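Local coordinates for amino Transferase (Eubacterium rectale, PDB 3ELE), which probably catalyses the transfer of amino groups with pyridoxal-5'-phosphate as cofactor, at residues A[130-135]-A[183-188]; A[153-158]-A[365-370]; A[158-163]-A[187-192]. One frame throughout, in Å; residues are numbered along the deposited sequence.

In the fold
The loops after strands 126-130, 147-151 and 173-178 come from the large mixed sheet of the class I and II aminotransferase fold, while 365-370 comes from the small antiparallel one. Contact 1 reaches the cofactor, with Phe134 and Asn183 lining the pyridoxal-5'-phosphate pocket. Contact 2, its centre about 9 Å from that of contact 1, joins the two sheets; Tyr133 N lies 2.8 Å from Phe365 O, a probable hydrogen bond linking the contacts. Contact 3 shares Thr187 and Val188 with contact 1 and Phe158 with contact 2. The side chains of Phe158 and Thr187 lie about 14 Å and about 11 Å from the cofactor, so contacts 2 and 3 stand back from the pocket.

Contact 1. Residues A[130-135]-A[183-188]. With PLP (pyridoxal-5'-phosphate), chain E.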
loop_
_atom_site.group_PDB
_atom_site.type_symbol
_atom_site.label_atom_id
_atom_site.label_comp_id
_atom_site.label_asym_id
_atom_site.label_seq_id
_atom_site.Cartn_x
_atom_site.Cartn_y
_atom_site.Cartn_z
ATOM N N ILE A 130 0.844 -21.304 -13.232
ATOM C CA ILE A 130 1.547 -22.501 -13.707
ATOM C C ILE A 130 2.280 -23.056 -12.488
ATOM O O ILE A 130 3.163 -22.387 -11.945
ATOM C CB ILE A 130 2.562 -22.181 -14.858
ATOM C CG1 ILE A 130 1.920 -21.332 -15.966
ATOM C CG2 ILE A 130 3.128 -23.473 -15.486
ATOM C CD1 ILE A 130 0.749 -21.982 -16.628
ATOM N N ALA A 131 1.895 -24.259 -12.056
ATOM C CA ALA A 131 2.513 -24.921 -10.905
ATOM C C ALA A 131 3.967 -25.351 -11.233
ATOM O O ALA A 131 4.260 -25.616 -12.386
ATOM C CB ALA A 131 1.700 -26.127 -10.448
ATOM N N PRO A 132 4.890 -25.340 -10.240
ATOM C CA PRO A 132 4.667 -24.919 -8.862
ATOM C C PRO A 132 4.611 -23.400 -8.795
ATOM O O PRO A 132 5.328 -22.730 -9.553
ATOM C CB PRO A 132 5.878 -25.463 -8.133
ATOM C CG PRO A 132 6.965 -25.415 -9.159
ATOM C CD PRO A 132 6.296 -25.743 -10.454
ATOM N N TYR A 133 3.783 -22.864 -7.896
ATOM C CA TYR A 133 3.566 -21.412 -7.836
ATOM C C TYR A 133 3.516 -20.811 -6.427
ATOM O O TYR A 133 3.303 -21.515 -5.443
ATOM C CB TYR A 133 2.282 -21.072 -8.616
ATOM C CG TYR A 133 1.009 -21.495 -7.917
ATOM C CD1 TYR A 133 0.560 -22.812 -7.965
ATOM C CD2 TYR A 133 0.264 -20.568 -7.178
ATOM C CE1 TYR A 133 -0.586 -23.208 -7.269
ATOM C CE2 TYR A 133 -0.874 -20.937 -6.486
ATOM C CZ TYR A 133 -1.312 -22.251 -6.541
ATOM O OH TYR A 133 -2.454 -22.559 -5.855
ATOM N N PHE A 134 3.727 -19.495 -6.380
ATOM C CA PHE A 134 3.656 -18.664 -5.175
ATOM C C PHE A 134 2.192 -18.651 -4.669
ATOM O O PHE A 134 1.336 -18.013 -5.303
ATOM C CB PHE A 134 4.139 -17.261 -5.554
ATOM C CG PHE A 134 4.233 -16.283 -4.419
ATOM C CD1 PHE A 134 4.919 -16.601 -3.246
ATOM C CD2 PHE A 134 3.753 -14.978 -4.583
ATOM C CE1 PHE A 134 5.038 -15.652 -2.216
ATOM C CE2 PHE A 134 3.878 -14.026 -3.562
ATOM C CZ PHE A 134 4.511 -14.370 -2.374
ATOM N N PRO A 135 1.896 -19.333 -3.531
ATOM C CA PRO A 135 0.493 -19.469 -3.090
ATOM C C PRO A 135 -0.294 -18.189 -2.837
ATOM O O PRO A 135 -1.519 -18.206 -2.960
ATOM C CB PRO A 135 0.597 -20.297 -1.794
ATOM C CG PRO A 135 1.940 -20.948 -1.864
ATOM C CD PRO A 135 2.812 -19.993 -2.570
ATOM N N ASN A 183 9.675 -18.712 -8.124
ATOM C CA ASN A 183 9.497 -19.139 -6.730
ATOM C C ASN A 183 8.282 -20.094 -6.865
ATOM O O ASN A 183 7.184 -19.624 -7.213
ATOM C CB ASN A 183 9.162 -17.964 -5.813
ATOM C CG ASN A 183 8.812 -18.396 -4.392
ATOM O OD1 ASN A 183 9.136 -19.513 -3.978
ATOM N ND2 ASN A 183 8.174 -17.502 -3.631
ATOM N N PRO A 184 8.426 -21.374 -6.473
ATOM C CA PRO A 184 9.518 -22.068 -5.764
ATOM C C PRO A 184 10.584 -22.895 -6.510
ATOM O O PRO A 184 11.558 -23.319 -5.862
ATOM C CB PRO A 184 8.713 -23.022 -4.899
ATOM C CG PRO A 184 7.728 -23.506 -5.794
ATOM C CD PRO A 184 7.354 -22.343 -6.727
ATOM N N SER A 185 10.417 -23.119 -7.812
ATOM C CA SER A 185 11.295 -24.040 -8.536
ATOM C C SER A 185 12.675 -23.548 -8.919
ATOM O O SER A 185 13.562 -24.363 -9.167
ATOM C CB SER A 185 10.621 -24.536 -9.811
ATOM O OG SER A 185 10.587 -23.512 -10.784
ATOM N N GLY A 186 12.842 -22.232 -9.016
ATOM C CA GLY A 186 14.067 -21.637 -9.534
ATOM C C GLY A 186 14.244 -21.800 -11.050
ATOM O O GLY A 186 15.321 -21.533 -11.580
ATOM N N THR A 187 13.181 -22.213 -11.760
ATOM C CA THR A 187 13.223 -22.379 -13.199
ATOM C C THR A 187 13.248 -21.004 -13.879
ATOM O O THR A 187 12.933 -19.987 -13.253
ATOM C CB THR A 187 12.008 -23.185 -13.726
ATOM O OG1 THR A 187 12.283 -23.625 -15.061
ATOM C CG2 THR A 187 10.697 -22.346 -13.680
ATOM N N VAL A 188 13.686 -20.992 -15.135
ATOM C CA VAL A 188 13.701 -19.791 -15.961
ATOM C C VAL A 188 13.105 -20.196 -17.290
ATOM O O VAL A 188 13.631 -21.102 -17.939
ATOM C CB VAL A 188 15.105 -19.203 -16.165
ATOM C CG1 VAL A 188 15.067 -18.044 -17.192
ATOM C CG2 VAL A 188 15.667 -18.710 -14.866
HETATM N N1 PLP E . 6.357 -12.703 -6.293
HETATM C C2 PLP E . 7.125 -13.801 -5.900
HETATM C C2A PLP E . 7.202 -14.995 -6.796
HETATM C C3 PLP E . 7.843 -13.770 -4.687
HETATM O O3 PLP E . 8.615 -14.840 -4.302
HETATM C C4 PLP E . 7.760 -12.643 -3.837
HETATM C C4A PLP E . 8.175 -12.864 -2.394
HETATM O O4A PLP E . 7.361 -13.301 -1.579
HETATM C C5 PLP E . 6.969 -11.532 -4.262
HETATM C C6 PLP E . 6.268 -11.575 -5.493
HETATM C C5A PLP E . 6.782 -10.287 -3.420
HETATM O O4P PLP E . 7.715 -9.287 -3.683
HETATM P P PLP E . 7.512 -7.871 -2.940
HETATM O O1P PLP E . 7.968 -6.757 -3.839
HETATM O O2P PLP E . 8.394 -7.825 -1.726
HETATM O O3P PLP E . 6.092 -7.644 -2.538
HETATM O O HOH W 1 5.194 -18.510 -8.748
#
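Pro132 and Pro184 press their rings together in the tight, apolar part of this contact, with Pro132 CB 3.6 Å from Pro184 CG. The two rings meet at a slant, and Pro132 CG also touches Ser185 CB at 3.8 Å. Both prolines follow cis peptide bonds, which help set the course of the chain here, and Phe337 of strand 335-339 packs on both. Ser185 turns its OG back to accept from Thr187 N, forming an ST turn, while Asn182 is its other partner. These loops follow neighbouring parallel strands, 126-130 and 173-178, and form one wall of the pyridoxal-5'-phosphate site of the class I and II aminotransferase fold. There the Phe134 ring lies under the pyridine, with PLP C3 4.0 Å above its plane and over its centre. Its CG stands anti to the backbone N (chi1 -176°), which carries the ring to the cofactor. Asn183 ND2 gives a hydrogen bond to PLP O3 at 2.8 Å, bent to 142° at the hydrogen, and passes 3.4 Å from Phe134 CD1; Arg372 holds the amide's OD1. Between the proline pair and the cofactor the packing is looser: no direct hydrogen bond joins 130-135 to 183-188, and a water bridges them instead, accepting from Phe134 N at 3.0 Å and lying 2.7 Å from Asn183 O, to which it can donate.

Contact 2. Residues A[153-158]-A[365-370]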
loop_
_atom_site.group_PDB
_atom_site.type_symbol
_atom_site.label_atom_id
_atom_site.label_comp_id
_atom_site.label_asym_id
_atom_site.label_seq_id
_atom_site.Cartn_x
_atom_site.Cartn_y
_atom_site.Cartn_z
ATOM N N ALA A 153 2.132 -29.123 -12.863
ATOM C CA ALA A 153 3.544 -28.908 -13.140
ATOM C C ALA A 153 4.141 -29.796 -14.243
ATOM O O ALA A 153 3.715 -30.942 -14.449
ATOM C CB ALA A 153 4.391 -29.063 -11.844
ATOM N N ASP A 154 5.085 -29.199 -14.972
ATOM C CA ASP A 154 5.960 -29.901 -15.891
ATOM C C ASP A 154 7.101 -30.280 -14.950
ATOM O O ASP A 154 8.018 -29.499 -14.730
ATOM C CB ASP A 154 6.458 -28.974 -17.004
ATOM C CG ASP A 154 7.672 -29.511 -17.736
ATOM O OD1 ASP A 154 7.869 -30.743 -17.762
ATOM O OD2 ASP A 154 8.453 -28.683 -18.269
ATOM N N THR A 155 7.032 -31.474 -14.381
ATOM C CA THR A 155 8.096 -31.950 -13.473
ATOM C C THR A 155 9.346 -32.467 -14.216
ATOM O O THR A 155 10.355 -32.742 -13.569
ATOM C CB THR A 155 7.556 -33.009 -12.483
ATOM O OG1 THR A 155 6.849 -34.011 -13.213
ATOM C CG2 THR A 155 6.595 -32.349 -11.453
ATOM N N GLU A 156 9.286 -32.582 -15.553
ATOM C CA GLU A 156 10.425 -33.020 -16.364
ATOM C C GLU A 156 11.434 -31.870 -16.474
ATOM O O GLU A 156 12.575 -32.024 -16.061
ATOM C CB GLU A 156 9.969 -33.536 -17.748
ATOM C CG GLU A 156 9.031 -34.769 -17.667
ATOM C CD GLU A 156 8.470 -35.256 -19.024
ATOM O OE1 GLU A 156 8.305 -34.455 -19.983
ATOM O OE2 GLU A 156 8.149 -36.467 -19.117
ATOM N N HIS A 157 10.989 -30.713 -16.970
ATOM C CA HIS A 157 11.855 -29.515 -17.171
ATOM C C HIS A 157 11.459 -28.217 -16.430
ATOM O O HIS A 157 12.227 -27.260 -16.468
ATOM C CB HIS A 157 11.932 -29.202 -18.677
ATOM C CG HIS A 157 12.488 -30.320 -19.499
ATOM N ND1 HIS A 157 13.838 -30.597 -19.562
ATOM C CD2 HIS A 157 11.877 -31.235 -20.291
ATOM C CE1 HIS A 157 14.034 -31.634 -20.356
ATOM N NE2 HIS A 157 12.860 -32.043 -20.809
ATOM N N PHE A 158 10.306 -28.196 -15.749
ATOM C CA PHE A 158 9.772 -27.002 -15.058
ATOM C C PHE A 158 9.587 -25.777 -15.970
ATOM O O PHE A 158 9.909 -24.638 -15.599
ATOM C CB PHE A 158 10.515 -26.716 -13.753
ATOM C CG PHE A 158 10.305 -27.780 -12.721
ATOM C CD1 PHE A 158 9.111 -27.825 -11.991
ATOM C CD2 PHE A 158 11.264 -28.776 -12.512
ATOM C CE1 PHE A 158 8.891 -28.841 -11.030
ATOM C CE2 PHE A 158 11.049 -29.795 -11.564
ATOM C CZ PHE A 158 9.862 -29.823 -10.823
ATOM N N PHE A 365 2.412 -25.252 -2.924
ATOM C CA PHE A 365 2.829 -24.597 -4.175
ATOM C C PHE A 365 2.201 -25.278 -5.413
ATOM O O PHE A 365 2.400 -24.824 -6.526
ATOM C CB PHE A 365 4.361 -24.552 -4.309
ATOM C CG PHE A 365 5.062 -23.817 -3.187
ATOM C CD1 PHE A 365 5.419 -24.480 -2.020
ATOM C CD2 PHE A 365 5.414 -22.469 -3.308
ATOM C CE1 PHE A 365 6.073 -23.797 -0.968
ATOM C CE2 PHE A 365 6.060 -21.783 -2.272
ATOM C CZ PHE A 365 6.392 -22.458 -1.093
ATOM N N GLY A 366 1.435 -26.348 -5.214
ATOM C CA GLY A 366 0.804 -27.108 -6.278
ATOM C C GLY A 366 1.642 -28.279 -6.742
ATOM O O GLY A 366 1.366 -28.796 -7.807
ATOM N N CYS A 367 2.621 -28.720 -5.935
ATOM C CA CYS A 367 3.539 -29.833 -6.290
ATOM C C CYS A 367 3.804 -30.913 -5.221
ATOM O O CYS A 367 4.847 -30.876 -4.548
ATOM C CB CYS A 367 4.872 -29.263 -6.806
ATOM S SG CYS A 367 5.139 -29.602 -8.469
ATOM N N PRO A 368 2.872 -31.887 -5.070
ATOM C CA PRO A 368 3.119 -33.008 -4.164
ATOM C C PRO A 368 4.335 -33.856 -4.600
ATOM O O PRO A 368 4.628 -33.977 -5.804
ATOM C CB PRO A 368 1.829 -33.847 -4.260
ATOM C CG PRO A 368 0.802 -32.957 -4.862
ATOM C CD PRO A 368 1.538 -31.979 -5.703
ATOM N N GLY A 369 5.015 -34.434 -3.614
ATOM C CA GLY A 369 6.211 -35.240 -3.837
ATOM C C GLY A 369 7.534 -34.494 -3.898
ATOM O O GLY A 369 8.575 -35.135 -3.997
ATOM N N TRP A 370 7.497 -33.158 -3.831
ATOM C CA TRP A 370 8.683 -32.292 -3.892
ATOM C C TRP A 370 8.733 -31.396 -2.675
ATOM O O TRP A 370 7.781 -31.326 -1.900
ATOM C CB TRP A 370 8.637 -31.419 -5.151
ATOM C CG TRP A 370 8.803 -32.176 -6.420
ATOM C CD1 TRP A 370 7.872 -32.962 -7.017
ATOM C CD2 TRP A 370 9.983 -32.246 -7.247
ATOM N NE1 TRP A 370 8.380 -33.506 -8.158
ATOM C CE2 TRP A 370 9.665 -33.076 -8.344
ATOM C CE3 TRP A 370 11.267 -31.666 -7.181
ATOM C CZ2 TRP A 370 10.589 -33.367 -9.379
ATOM C CZ3 TRP A 370 12.196 -31.947 -8.205
ATOM C CH2 TRP A 370 11.842 -32.788 -9.299
#
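Phe158 drives the edge of its ring into a face of the Trp370 indole, a T-shaped stack with planes at 87° and its centroid 5.2 Å from that of the six-membered ring. CE2 and CZ, sent there by a chi1 of -66° that sets CG anti to the carbonyl carbon, do the touching, Phe158 CE2 coming to 3.8 Å from Trp370 CH2. Beside the stack, the methyl CG2 of Thr155 reaches Trp370 NE1 at 3.9 Å, and Ala153 CB rests against Cys367 SG at 3.5 Å. With an alanine at Trp370, the Phe158 edge and the Thr155 methyl would probably lose the surface they pack on. Hydrogen bonds within the loop, side-chain and backbone, position these groups. Asp154 OD1 accepts from His157 N at 3.2 Å in an Asx motif, and Phe158 N bonds to Asp154 O, which sits 3.4 Å above the Phe158 ring plane, offset toward its rim. A type II turn from Cys367 to Trp370 leads into strand 370-374. Phe337 meets both rings, and Lys339 makes a cation-pi contact with Trp370. This aromatic cluster joins the loop after strand 147-151 of the large mixed sheet to the small antiparallel sheet of the aminotransferase fold.

Contact 3. Residues A[158-163]-A[187-192]; sequences FQIDFD and TVYSEE
Gln159 and Thr187 supply the side chains of the three direct hydrogen bonds across this contact. The Gln159 carboxamide uses both its ends: NE2 donates to Val188 O at 3.0 Å with an angle of 163°, and OE1 accepts from Ser190 N at 3.2 Å with an angle of 165°. The bond to Val188 O lies close to the amide plane of Gln159, although it meets the carbonyl from above its own plane. A bend at chi2 (-73°) folds the chain back toward 187-192, and Thr193 gives OE1 a further partner. Thr187 OG1 donates to Phe158 O at 2.6 Å, again from above the carbonyl plane.

Water adds an indirect link, lying 2.9 Å from Gln159 O, to which it can donate, and 2.7 Å from Tyr189 OH, at the edge of the ring and in its plane. Among apolar contacts, Ile160 lays CG1 over one face of Tyr189 in a CH-pi interaction, 4.2 Å from the ring centroid and displaced toward the rim. The side chains cross at about a right angle, and Ile130 of strand 126-130 touches both.

Each segment runs straight into a helix, with Asp161 and Ser190 at the N-cap positions. Gln159 thus binds the backbone at the second N-cap, joining the loops that lead into helices 162-167 and 191-208 beside strand 126-130 of the mixed sheet of the class I and II aminotransferase fold.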
loop_
_atom_site.group_PDB
_atom_site.type_symbol
_atom_site.label_atom_id
_atom_site.label_comp_id
_atom_site.label_asym_id
_atom_site.label_seq_id
_atom_site.Cartn_x
_atom_site.Cartn_y
_atom_site.Cartn_z
ATOM N N PHE A 158 10.306 -28.196 -15.749
ATOM C CA PHE A 158 9.772 -27.002 -15.058
ATOM C C PHE A 158 9.587 -25.777 -15.970
ATOM O O PHE A 158 9.909 -24.638 -15.599
ATOM C CB PHE A 158 10.515 -26.716 -13.753
ATOM C CG PHE A 158 10.305 -27.780 -12.721
ATOM C CD1 PHE A 158 9.111 -27.825 -11.991
ATOM C CD2 PHE A 158 11.264 -28.776 -12.512
ATOM C CE1 PHE A 158 8.891 -28.841 -11.030
ATOM C CE2 PHE A 158 11.049 -29.795 -11.564
ATOM C CZ PHE A 158 9.862 -29.823 -10.823
ATOM N N GLN A 159 9.063 -26.068 -17.172
ATOM C CA GLN A 159 8.675 -25.077 -18.155
ATOM C C GLN A 159 7.128 -25.088 -18.080
ATOM O O GLN A 159 6.578 -25.051 -16.969
ATOM C CB GLN A 159 9.274 -25.403 -19.534
ATOM C CG GLN A 159 10.810 -25.370 -19.582
ATOM C CD GLN A 159 11.409 -23.954 -19.526
ATOM O OE1 GLN A 159 11.014 -23.045 -20.293
ATOM N NE2 GLN A 159 12.413 -23.780 -18.664
ATOM N N ILE A 160 6.429 -25.159 -19.206
ATOM C CA ILE A 160 4.963 -25.147 -19.210
ATOM C C ILE A 160 4.464 -26.360 -19.964
ATOM O O ILE A 160 4.977 -26.674 -21.023
ATOM C CB ILE A 160 4.415 -23.857 -19.870
ATOM C CG1 ILE A 160 4.913 -22.611 -19.094
ATOM C CG2 ILE A 160 2.875 -23.896 -19.951
ATOM C CD1 ILE A 160 4.399 -21.264 -19.619
ATOM N N ASP A 161 3.476 -27.048 -19.385
ATOM C CA ASP A 161 2.767 -28.136 -20.067
ATOM C C ASP A 161 1.704 -27.391 -20.881
ATOM O O ASP A 161 0.622 -27.074 -20.365
ATOM C CB ASP A 161 2.157 -29.103 -19.042
ATOM C CG ASP A 161 1.337 -30.217 -19.671
ATOM O OD1 ASP A 161 0.859 -30.118 -20.837
ATOM O OD2 ASP A 161 1.107 -31.191 -18.940
ATOM N N PHE A 162 2.021 -27.105 -22.144
ATOM C CA PHE A 162 1.111 -26.353 -23.031
ATOM C C PHE A 162 -0.221 -27.021 -23.328
ATOM O O PHE A 162 -1.205 -26.311 -23.533
ATOM C CB PHE A 162 1.812 -25.910 -24.319
ATOM C CG PHE A 162 2.876 -24.880 -24.081
ATOM C CD1 PHE A 162 2.521 -23.566 -23.720
ATOM C CD2 PHE A 162 4.231 -25.221 -24.152
ATOM C CE1 PHE A 162 3.493 -22.604 -23.463
ATOM C CE2 PHE A 162 5.215 -24.264 -23.894
ATOM C CZ PHE A 162 4.849 -22.953 -23.555
ATOM N N ASP A 163 -0.258 -28.358 -23.335
ATOM C CA ASP A 163 -1.522 -29.105 -23.510
ATOM C C ASP A 163 -2.461 -28.843 -22.317
ATOM O O ASP A 163 -3.633 -28.447 -22.514
ATOM C CB ASP A 163 -1.273 -30.613 -23.698
ATOM C CG ASP A 163 -0.690 -30.963 -25.091
ATOM O OD1 ASP A 163 -0.475 -30.063 -25.928
ATOM O OD2 ASP A 163 -0.457 -32.167 -25.358
ATOM N N THR A 187 13.181 -22.213 -11.760
ATOM C CA THR A 187 13.223 -22.379 -13.199
ATOM C C THR A 187 13.248 -21.004 -13.879
ATOM O O THR A 187 12.933 -19.987 -13.253
ATOM C CB THR A 187 12.008 -23.185 -13.726
ATOM O OG1 THR A 187 12.283 -23.625 -15.061
ATOM C CG2 THR A 187 10.697 -22.346 -13.680
ATOM N N VAL A 188 13.686 -20.992 -15.135
ATOM C CA VAL A 188 13.701 -19.791 -15.961
ATOM C C VAL A 188 13.105 -20.196 -17.290
ATOM O O VAL A 188 13.631 -21.102 -17.939
ATOM C CB VAL A 188 15.105 -19.203 -16.165
ATOM C CG1 VAL A 188 15.067 -18.044 -17.192
ATOM C CG2 VAL A 188 15.667 -18.710 -14.866
ATOM N N TYR A 189 12.016 -19.551 -17.696
ATOM C CA TYR A 189 11.389 -19.874 -18.988
ATOM C C TYR A 189 12.252 -19.401 -20.158
ATOM O O TYR A 189 12.703 -18.247 -20.187
ATOM C CB TYR A 189 9.964 -19.334 -19.125
ATOM C CG TYR A 189 8.947 -19.848 -18.107
ATOM C CD1 TYR A 189 8.969 -21.173 -17.634
ATOM C CD2 TYR A 189 7.901 -19.024 -17.670
ATOM C CE1 TYR A 189 8.010 -21.641 -16.716
ATOM C CE2 TYR A 189 6.943 -19.492 -16.759
ATOM C CZ TYR A 189 7.002 -20.799 -16.287
ATOM O OH TYR A 189 6.063 -21.248 -15.388
ATOM N N SER A 190 12.532 -20.326 -21.078
ATOM C CA SER A 190 13.336 -20.057 -22.268
ATOM C C SER A 190 12.553 -19.211 -23.253
ATOM O O SER A 190 11.322 -19.134 -23.172
ATOM C CB SER A 190 13.701 -21.375 -22.967
ATOM O OG SER A 190 12.516 -22.055 -23.388
ATOM N N GLU A 191 13.268 -18.624 -24.212
ATOM C CA GLU A 191 12.643 -17.862 -25.298
ATOM C C GLU A 191 11.586 -18.716 -25.997
ATOM O O GLU A 191 10.495 -18.218 -26.314
ATOM C CB GLU A 191 13.679 -17.405 -26.330
ATOM C CG GLU A 191 13.117 -16.435 -27.347
ATOM C CD GLU A 191 14.101 -16.011 -28.425
ATOM O OE1 GLU A 191 14.883 -16.863 -28.924
ATOM O OE2 GLU A 191 14.031 -14.824 -28.816
ATOM N N GLU A 192 11.914 -19.989 -26.227
ATOM C CA GLU A 192 11.005 -20.928 -26.876
ATOM C C GLU A 192 9.697 -21.066 -26.078
ATOM O O GLU A 192 8.615 -20.996 -26.657
ATOM C CB GLU A 192 11.697 -22.282 -27.099
ATOM C CG GLU A 192 10.864 -23.319 -27.839
ATOM C CD GLU A 192 11.620 -24.618 -28.098
ATOM O OE1 GLU A 192 12.864 -24.598 -28.260
ATOM O OE2 GLU A 192 10.952 -25.671 -28.159
HETATM O O HOH W 2 6.795 -23.689 -14.460
#